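Local coordinates for mandelate racemase/muconate lactonizing enzyme family protein (PDB 3T9P) that is of unestablished specificity but, as an enolase-superfamily relative of mandelate racemase, probably carries out metal-dependent proton abstraction next to a substrate carboxylate, at residues A[132-137]-A[361-366]; A[279-284]-A[316-321]. One frame throughout, in Å; residues are numbered along the deposited sequence.

Contact 1: residues A[132-137]-A[361-366]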
ATOM      1  N   GLY A 132      15.784 -23.934 -18.996  1.00 23.32           N
ATOM      2  CA  GLY A 132      14.976 -24.973 -19.561  1.00 22.20           C
ATOM      3  C   GLY A 132      13.566 -24.483 -19.885  1.00 21.46           C
ATOM      4  O   GLY A 132      13.226 -23.276 -19.751  1.00 19.46           O
ATOM      5  N   PRO A 133      12.703 -25.433 -20.284  1.00 21.69           N
ATOM      6  CA  PRO A 133      11.348 -25.043 -20.667  1.00 19.77           C
ATOM      7  C   PRO A 133      10.403 -24.866 -19.479  1.00 20.29           C
ATOM      8  O   PRO A 133      10.597 -25.445 -18.357  1.00 18.58           O
ATOM      9  CB  PRO A 133      10.868 -26.283 -21.503  1.00 23.12           C
ATOM     10  CG  PRO A 133      11.609 -27.489 -20.809  1.00 22.98           C
ATOM     11  CD  PRO A 133      13.031 -26.847 -20.677  1.00 21.97           C
ATOM     12  N   VAL A 134       9.396 -23.995 -19.689  1.00 18.46           N
ATOM     13  CA  VAL A 134       8.352 -23.789 -18.749  1.00 18.28           C
ATOM     14  C   VAL A 134       6.992 -24.005 -19.497  1.00 18.74           C
ATOM     15  O   VAL A 134       6.674 -23.243 -20.441  1.00 18.17           O
ATOM     16  CB  VAL A 134       8.480 -22.363 -18.217  1.00 20.80           C
ATOM     17  CG1 VAL A 134       7.429 -22.097 -17.189  1.00 18.97           C
ATOM     18  CG2 VAL A 134       9.821 -22.208 -17.500  1.00 23.87           C
ATOM     19  N   ARG A 135       6.177 -24.972 -19.069  1.00 17.76           N
ATOM     20  CA  ARG A 135       4.827 -25.123 -19.620  1.00 18.70           C
ATOM     21  C   ARG A 135       3.999 -23.855 -19.324  1.00 17.50           C
ATOM     22  O   ARG A 135       4.008 -23.338 -18.200  1.00 15.97           O
ATOM     23  CB  ARG A 135       4.034 -26.220 -18.916  1.00 19.80           C
ATOM     24  CG  ARG A 135       2.707 -26.562 -19.679  1.00 15.59           C
ATOM     25  CD  ARG A 135       1.829 -27.300 -18.758  1.00 25.00           C
ATOM     26  NE  ARG A 135       0.580 -27.642 -19.425  1.00 24.34           N
ATOM     27  CZ  ARG A 135      -0.383 -28.290 -18.824  1.00 23.19           C
ATOM     28  NH1 ARG A 135      -0.221 -28.643 -17.543  1.00 27.79           N
ATOM     29  NH2 ARG A 135      -1.480 -28.578 -19.495  1.00 19.98           N
ATOM     30  N   ALA A 136       3.267 -23.393 -20.310  1.00 17.37           N
ATOM     31  CA  ALA A 136       2.493 -22.128 -20.132  1.00 17.37           C
ATOM     32  C   ALA A 136       1.008 -22.417 -20.250  1.00 16.67           C
ATOM     33  O   ALA A 136       0.593 -23.354 -21.018  1.00 18.02           O
ATOM     34  CB  ALA A 136       2.887 -21.110 -21.291  1.00 15.72           C
ATOM     35  N   TYR A 137       0.202 -21.522 -19.687  1.00 14.51           N
ATOM     36  CA  TYR A 137      -1.191 -21.511 -20.029  1.00 13.68           C
ATOM     37  C   TYR A 137      -1.448 -20.220 -20.797  1.00 13.68           C
ATOM     38  O   TYR A 137      -0.894 -19.204 -20.478  1.00 12.75           O
ATOM     39  CB  TYR A 137      -2.091 -21.636 -18.776  1.00 14.22           C
ATOM     40  CG  TYR A 137      -2.146 -20.511 -17.773  1.00 10.65           C
ATOM     41  CD1 TYR A 137      -1.460 -20.615 -16.554  1.00 10.94           C
ATOM     42  CD2 TYR A 137      -3.081 -19.465 -17.923  1.00 14.10           C
ATOM     43  CE1 TYR A 137      -1.660 -19.612 -15.504  1.00 13.80           C
ATOM     44  CE2 TYR A 137      -3.291 -18.489 -16.919  1.00 14.86           C
ATOM     45  CZ  TYR A 137      -2.550 -18.557 -15.740  1.00 14.02           C
ATOM     46  OH  TYR A 137      -2.813 -17.622 -14.788  1.00 15.24           O
ATOM     47  N   ALA A 361       7.309 -21.974 -22.983  1.00 17.53           N
ATOM     48  CA  ALA A 361       8.323 -20.926 -23.138  1.00 18.43           C
ATOM     49  C   ALA A 361       9.702 -21.524 -22.737  1.00 19.74           C
ATOM     50  O   ALA A 361       9.803 -22.645 -22.185  1.00 21.52           O
ATOM     51  CB  ALA A 361       7.974 -19.755 -22.245  1.00 17.50           C
ATOM     52  N   ILE A 362      10.739 -20.755 -22.932  1.00 21.45           N
ATOM     53  CA  ILE A 362      12.065 -21.273 -22.670  1.00 21.87           C
ATOM     54  C   ILE A 362      12.889 -20.262 -21.892  1.00 19.62           C
ATOM     55  O   ILE A 362      13.004 -19.126 -22.284  1.00 20.41           O
ATOM     56  CB  ILE A 362      12.783 -21.684 -24.007  1.00 23.19           C
ATOM     57  CG1 ILE A 362      14.140 -22.328 -23.732  1.00 24.97           C
ATOM     58  CG2 ILE A 362      13.038 -20.432 -25.027  1.00 23.89           C
ATOM     59  CD1 ILE A 362      14.809 -22.791 -25.135  1.00 34.09           C
ATOM     60  N   VAL A 363      13.499 -20.699 -20.803  1.00 21.06           N
ATOM     61  CA  VAL A 363      14.593 -19.922 -20.192  1.00 20.00           C
ATOM     62  C   VAL A 363      15.905 -20.451 -20.827  1.00 20.49           C
ATOM     63  O   VAL A 363      16.225 -21.644 -20.643  1.00 19.60           O
ATOM     64  CB  VAL A 363      14.566 -20.054 -18.678  1.00 20.01           C
ATOM     65  CG1 VAL A 363      15.817 -19.460 -17.997  1.00 18.00           C
ATOM     66  CG2 VAL A 363      13.224 -19.390 -18.103  1.00 17.56           C
ATOM     67  N   THR A 364      16.587 -19.572 -21.587  1.00 21.89           N
ATOM     68  CA  THR A 364      17.859 -19.890 -22.283  1.00 23.53           C
ATOM     69  C   THR A 364      19.046 -19.851 -21.291  1.00 24.83           C
ATOM     70  O   THR A 364      18.882 -19.496 -20.089  1.00 22.99           O
ATOM     71  CB  THR A 364      18.157 -18.881 -23.446  1.00 24.08           C
ATOM     72  OG1 THR A 364      18.603 -17.626 -22.913  1.00 25.55           O
ATOM     73  CG2 THR A 364      16.938 -18.699 -24.510  1.00 22.40           C
ATOM     74  N   ASP A 365      20.253 -20.175 -21.785  1.00 25.62           N
ATOM     75  CA  ASP A 365      21.496 -20.015 -21.035  1.00 26.99           C
ATOM     76  C   ASP A 365      22.041 -18.621 -20.977  1.00 24.96           C
ATOM     77  O   ASP A 365      23.134 -18.469 -20.387  1.00 23.84           O
ATOM     78  CB  ASP A 365      22.693 -20.715 -21.750  1.00 30.81           C
ATOM     79  CG  ASP A 365      22.707 -22.127 -21.501  1.00 39.09           C
ATOM     80  OD1 ASP A 365      21.923 -22.522 -20.568  1.00 48.34           O
ATOM     81  OD2 ASP A 365      23.441 -22.836 -22.245  1.00 51.18           O
ATOM     82  N   ALA A 366      21.404 -17.677 -21.674  1.00 23.89           N
ATOM     83  CA  ALA A 366      21.860 -16.258 -21.722  1.00 24.12           C
ATOM     84  C   ALA A 366      22.006 -15.710 -20.269  1.00 23.13           C
ATOM     85  O   ALA A 366      21.158 -15.988 -19.443  1.00 25.53           O
ATOM     86  CB  ALA A 366      20.902 -15.379 -22.589  1.00 23.50           C
TER

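Contact 2: residues A[279-284]-A[316-321]. With FMT (formic acid), chain E.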
ATOM      1  N   PRO A 279       1.447 -14.783  -6.268  1.00 13.85           N
ATOM      2  CA  PRO A 279       2.074 -13.458  -6.185  1.00 13.75           C
ATOM      3  C   PRO A 279       2.416 -13.013  -7.624  1.00 13.19           C
ATOM      4  O   PRO A 279       2.594 -13.883  -8.531  1.00 12.20           O
ATOM      5  CB  PRO A 279       3.428 -13.742  -5.425  1.00 12.62           C
ATOM      6  CG  PRO A 279       3.750 -15.178  -5.752  1.00 16.23           C
ATOM      7  CD  PRO A 279       2.333 -15.863  -5.780  1.00 14.18           C
ATOM      8  N   ASP A 280       2.657 -11.736  -7.789  1.00 11.16           N
ATOM      9  CA  ASP A 280       3.124 -11.185  -9.032  1.00 12.47           C
ATOM     10  C   ASP A 280       4.457 -10.589  -8.714  1.00 11.37           C
ATOM     11  O   ASP A 280       4.556  -9.741  -7.829  1.00 13.70           O
ATOM     12  CB  ASP A 280       2.119 -10.065  -9.500  1.00 12.33           C
ATOM     13  CG  ASP A 280       2.592  -9.321 -10.791  1.00 14.68           C
ATOM     14  OD1 ASP A 280       3.560  -8.572 -10.730  1.00 13.47           O
ATOM     15  OD2 ASP A 280       1.946  -9.530 -11.853  1.00 15.23           O
ATOM     16  N   VAL A 281       5.495 -10.990  -9.464  1.00 12.53           N
ATOM     17  CA  VAL A 281       6.893 -10.582  -9.108  1.00 13.03           C
ATOM     18  C   VAL A 281       6.984  -9.018  -8.954  1.00 12.27           C
ATOM     19  O   VAL A 281       7.646  -8.432  -8.035  1.00 11.61           O
ATOM     20  CB  VAL A 281       7.896 -11.176 -10.153  1.00 11.79           C
ATOM     21  CG1 VAL A 281       9.336 -10.541  -9.960  1.00 14.14           C
ATOM     22  CG2 VAL A 281       7.966 -12.608  -9.966  1.00 12.29           C
ATOM     23  N   MET A 282       6.374  -8.339  -9.907  1.00 11.18           N
ATOM     24  CA  MET A 282       6.552  -6.862 -10.043  1.00 12.89           C
ATOM     25  C   MET A 282       5.669  -6.163  -8.997  1.00 11.61           C
ATOM     26  O   MET A 282       6.094  -5.163  -8.483  1.00 14.29           O
ATOM     27  CB  MET A 282       6.076  -6.338 -11.439  1.00 10.63           C
ATOM     28  CG  MET A 282       7.068  -6.491 -12.530  1.00 13.70           C
ATOM     29  SD  MET A 282       8.380  -7.771 -12.467  1.00 14.67           S
ATOM     30  CE  MET A 282       9.549  -7.061 -13.673  1.00 13.51           C
ATOM     31  N   TYR A 283       4.451  -6.652  -8.678  1.00 10.01           N
ATOM     32  CA  TYR A 283       3.687  -5.998  -7.603  1.00  9.02           C
ATOM     33  C   TYR A 283       4.266  -6.301  -6.220  1.00  9.05           C
ATOM     34  O   TYR A 283       3.976  -5.607  -5.220  1.00  9.93           O
ATOM     35  CB  TYR A 283       2.212  -6.473  -7.618  1.00  7.20           C
ATOM     36  CG  TYR A 283       1.441  -6.132  -8.840  1.00 11.65           C
ATOM     37  CD1 TYR A 283       1.645  -4.926  -9.501  1.00 15.24           C
ATOM     38  CD2 TYR A 283       0.406  -6.994  -9.298  1.00 10.65           C
ATOM     39  CE1 TYR A 283       0.860  -4.564 -10.655  1.00 14.54           C
ATOM     40  CE2 TYR A 283      -0.389  -6.661 -10.385  1.00 12.02           C
ATOM     41  CZ  TYR A 283      -0.144  -5.438 -11.059  1.00 19.20           C
ATOM     42  OH  TYR A 283      -0.914  -5.130 -12.126  1.00 16.08           O
ATOM     43  N   MET A 284       4.987  -7.400  -6.131  1.00 11.21           N
ATOM     44  CA  MET A 284       5.528  -7.852  -4.814  1.00 12.58           C
ATOM     45  C   MET A 284       6.769  -7.029  -4.378  1.00 12.85           C
ATOM     46  O   MET A 284       7.137  -7.010  -3.184  1.00 12.80           O
ATOM     47  CB  MET A 284       6.116  -9.272  -4.993  1.00 11.78           C
ATOM     48  CG  MET A 284       5.070 -10.347  -4.656  1.00 14.25           C
ATOM     49  SD  MET A 284       4.258 -10.173  -3.041  1.00 18.23           S
ATOM     50  CE  MET A 284       5.638 -10.070  -1.937  1.00 16.63           C
ATOM     51  N   MET A 316       9.198 -12.953 -18.194  1.00  7.62           N
ATOM     52  CA  MET A 316      10.557 -13.584 -18.110  1.00 13.43           C
ATOM     53  C   MET A 316      10.999 -13.754 -16.640  1.00 13.28           C
ATOM     54  O   MET A 316      11.499 -14.812 -16.261  1.00 15.27           O
ATOM     55  CB  MET A 316      11.614 -12.732 -18.890  1.00 12.97           C
ATOM     56  CG  MET A 316      13.079 -13.398 -18.916  1.00 11.93           C
ATOM     57  SD  MET A 316      12.946 -15.118 -19.543  1.00 15.27           S
ATOM     58  CE  MET A 316      12.661 -14.769 -21.271  1.00 17.83           C
ATOM     59  N   CYS A 317      10.682 -12.787 -15.771  1.00 14.19           N
ATOM     60  CA  CYS A 317      11.072 -13.002 -14.312  1.00 15.39           C
ATOM     61  C   CYS A 317      10.328 -14.213 -13.745  1.00 15.70           C
ATOM     62  O   CYS A 317      10.921 -15.040 -12.945  1.00 16.90           O
ATOM     63  CB  CYS A 317      10.712 -11.780 -13.491  1.00 13.68           C
ATOM     64  SG  CYS A 317      11.679 -10.272 -13.874  1.00 17.84           S
ATOM     65  N   THR A 318       9.010 -14.286 -14.081  1.00 15.33           N
ATOM     66  CA  THR A 318       8.214 -15.430 -13.685  1.00 15.90           C
ATOM     67  C   THR A 318       8.784 -16.774 -14.220  1.00 16.74           C
ATOM     68  O   THR A 318       8.777 -17.813 -13.500  1.00 16.19           O
ATOM     69  CB  THR A 318       6.748 -15.229 -14.083  1.00 17.54           C
ATOM     70  OG1 THR A 318       6.309 -13.986 -13.502  1.00 17.35           O
ATOM     71  CG2 THR A 318       5.926 -16.287 -13.503  1.00 18.65           C
ATOM     72  N   MET A 319       9.223 -16.792 -15.467  1.00 14.48           N
ATOM     73  CA  MET A 319       9.781 -17.991 -16.029  1.00 14.06           C
ATOM     74  C   MET A 319      11.038 -18.458 -15.226  1.00 14.75           C
ATOM     75  O   MET A 319      11.175 -19.657 -14.947  1.00 15.24           O
ATOM     76  CB  MET A 319      10.237 -17.667 -17.475  1.00 13.53           C
ATOM     77  CG  MET A 319       9.003 -17.665 -18.436  1.00 13.17           C
ATOM     78  SD  MET A 319       9.275 -16.803 -20.029  1.00 17.38           S
ATOM     79  CE  MET A 319      10.696 -17.832 -20.672  1.00 19.08           C
ATOM     80  N   HIS A 320      11.966 -17.525 -14.930  1.00 15.37           N
ATOM     81  CA  HIS A 320      13.151 -17.852 -14.146  1.00 15.32           C
ATOM     82  C   HIS A 320      12.737 -18.295 -12.780  1.00 16.51           C
ATOM     83  O   HIS A 320      13.296 -19.309 -12.250  1.00 16.70           O
ATOM     84  CB  HIS A 320      14.144 -16.685 -13.998  1.00 14.18           C
ATOM     85  CG  HIS A 320      14.882 -16.353 -15.263  1.00 16.06           C
ATOM     86  ND1 HIS A 320      16.220 -16.682 -15.453  1.00 18.00           N
ATOM     87  CD2 HIS A 320      14.460 -15.802 -16.442  1.00 17.27           C
ATOM     88  CE1 HIS A 320      16.608 -16.239 -16.655  1.00 20.62           C
ATOM     89  NE2 HIS A 320      15.560 -15.708 -17.276  1.00 19.67           N
ATOM     90  N   LEU A 321      11.747 -17.641 -12.183  1.00 16.14           N
ATOM     91  CA  LEU A 321      11.311 -18.102 -10.862  1.00 17.30           C
ATOM     92  C   LEU A 321      10.739 -19.544 -10.918  1.00 17.75           C
ATOM     93  O   LEU A 321      11.046 -20.369  -9.999  1.00 16.33           O
ATOM     94  CB  LEU A 321      10.230 -17.185 -10.248  1.00 17.23           C
ATOM     95  CG  LEU A 321       9.538 -17.546  -8.943  1.00 14.97           C
ATOM     96  CD1 LEU A 321      10.392 -16.905  -7.857  1.00 18.14           C
ATOM     97  CD2 LEU A 321       8.153 -16.916  -8.797  1.00 17.08           C
TER
HETATM   98  C   FMT E 391      -2.473  -6.973 -14.411  1.00 28.09           C
HETATM   99  O1  FMT E 391      -3.436  -6.463 -15.086  1.00 29.41           O
HETATM  100  O2  FMT E 391      -2.432  -7.010 -13.171  1.00 22.66           O
HETATM  101  O   HOH W   1       5.049 -12.916 -11.391  1.00 13.72           O

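Contact 1: residues A[132-137]-A[361-366]
Gly-132, Pro-133 and Val-134 pair with Val-363, Ile-362 and Ala-361 in a short antiparallel bridge. It joins the start of strand 132-139, the first strand of the enolase-type beta/alpha barrel, to the late strand 360-363. The N-to-C directions differ by 146°, so the strands are antiparallel but noticeably twisted.

Backbone bonds carry most of the contact. At the Val-134/Ala-361 hydrogen-bonded pair, Val-134 N gives to Ala-361 O at 2.9 Å in a nearly straight bond (166°). The return bond, Ala-361 N to Val-134 O, is also 2.9 Å. At the other hydrogen-bonded pair the grip is uneven: Val-363 N reaches Gly-132 O at 2.8 Å, whereas the reverse bond from Gly-132 N to Val-363 O is bent and weak. Between them, the non-hydrogen-bonded pair Pro-133/Ile-362 brings the CA atoms to 4.3 Å. Here Pro-133 CA lies 3.2 Å from Ala-361 O, so that oxygen also receives a weak, bent CH...O contact besides its N-H bond. Gly-132 has an extended backbone in which any side chain would collide with the preceding carbonyl oxygen.

Side chains divide between the two faces. Pro-133 and Ile-362 occupy the exposed face. Val-134, Ala-361 and Val-363 point to the buried one, where Leu-332 of the neighbouring barrel strand packs on Val-134 and Ala-361, and Met-319 of helix 313-322 on Ala-361 and Val-363. Further along strand 132-139, Arg-135 forms a salt bridge with Glu-201.

The apolar contact across the strands is slight: Val-134 CG2 comes no nearer than 4.5 Å to Val-363 CG2. The closest side-chain approach is to backbone: Val-363 CB lies 3.7 Å from Gly-132 O.

Contact 2: residues A[279-284]-A[316-321]
Val-281 turns CG1 anti to its amide nitrogen (chi1 169°), which lays this methyl 4.0 Å from Cys-317 CB and leaves CG2 beside Thr-318 and Leu-321. Met-282 bends at chi2 (25°), folding its thioether back until CE lies 3.9 Å from Cys-317 SG. Apart from Val-281 CG2 against the Thr-318 hydroxyl, these buried contacts are apolar, and no direct hydrogen bond crosses between the segments. One water makes the polar link: it accepts from Val-281 N at 2.8 Å and donates to Thr-318 OG1 at 2.7 Å, while Thr-318 OG1 is also hydrogen-bonded to Val-314 O.

Tyr-283 lies on another side of the short helix. Its OH donates to O2 of a formic acid, probably from the crystallisation liquor, at 2.6 Å, with that oxygen in the ring plane at the edge; Lys-94 NZ of the second subunit is hydrogen-bonded to the same molecule. A phenylalanine in its place would probably leave the formic acid without this donor, held less firmly beside Lys-94 NZ of the second subunit.

Asp-280 is the N-cap: OD1 accepts from Tyr-283 N at 2.9 Å and, weakly, from Met-282 N. OD2 is hydrogen-bonded to His-307 ND1, a pairing consistent with the His/Asp dyad of the mandelate racemase branch of the enolase superfamily.

Overall arrangement
Following the chain from its N terminus, strand 132-139 opens the barrel. The segments 132-137 and 361-366 are 224 residues apart at their closest ends; contact 1 therefore closes a very long loop containing most of the barrel. Contact 2 falls wholly within that span and closes a much shorter loop, 32 residues from segment to segment, joining the short helix after strand 276-277 to helix 313-322. The two nest without crossing. Their centres are 14 Å apart, yet they touch: Val-363 CG2 lies 3.5 Å from Met-319 CB, and Val-363 CG1 lies 3.6 Å from His-320 CE1. Helix 313-322 thus packs against both strand 360-363 and the helix at 281-284.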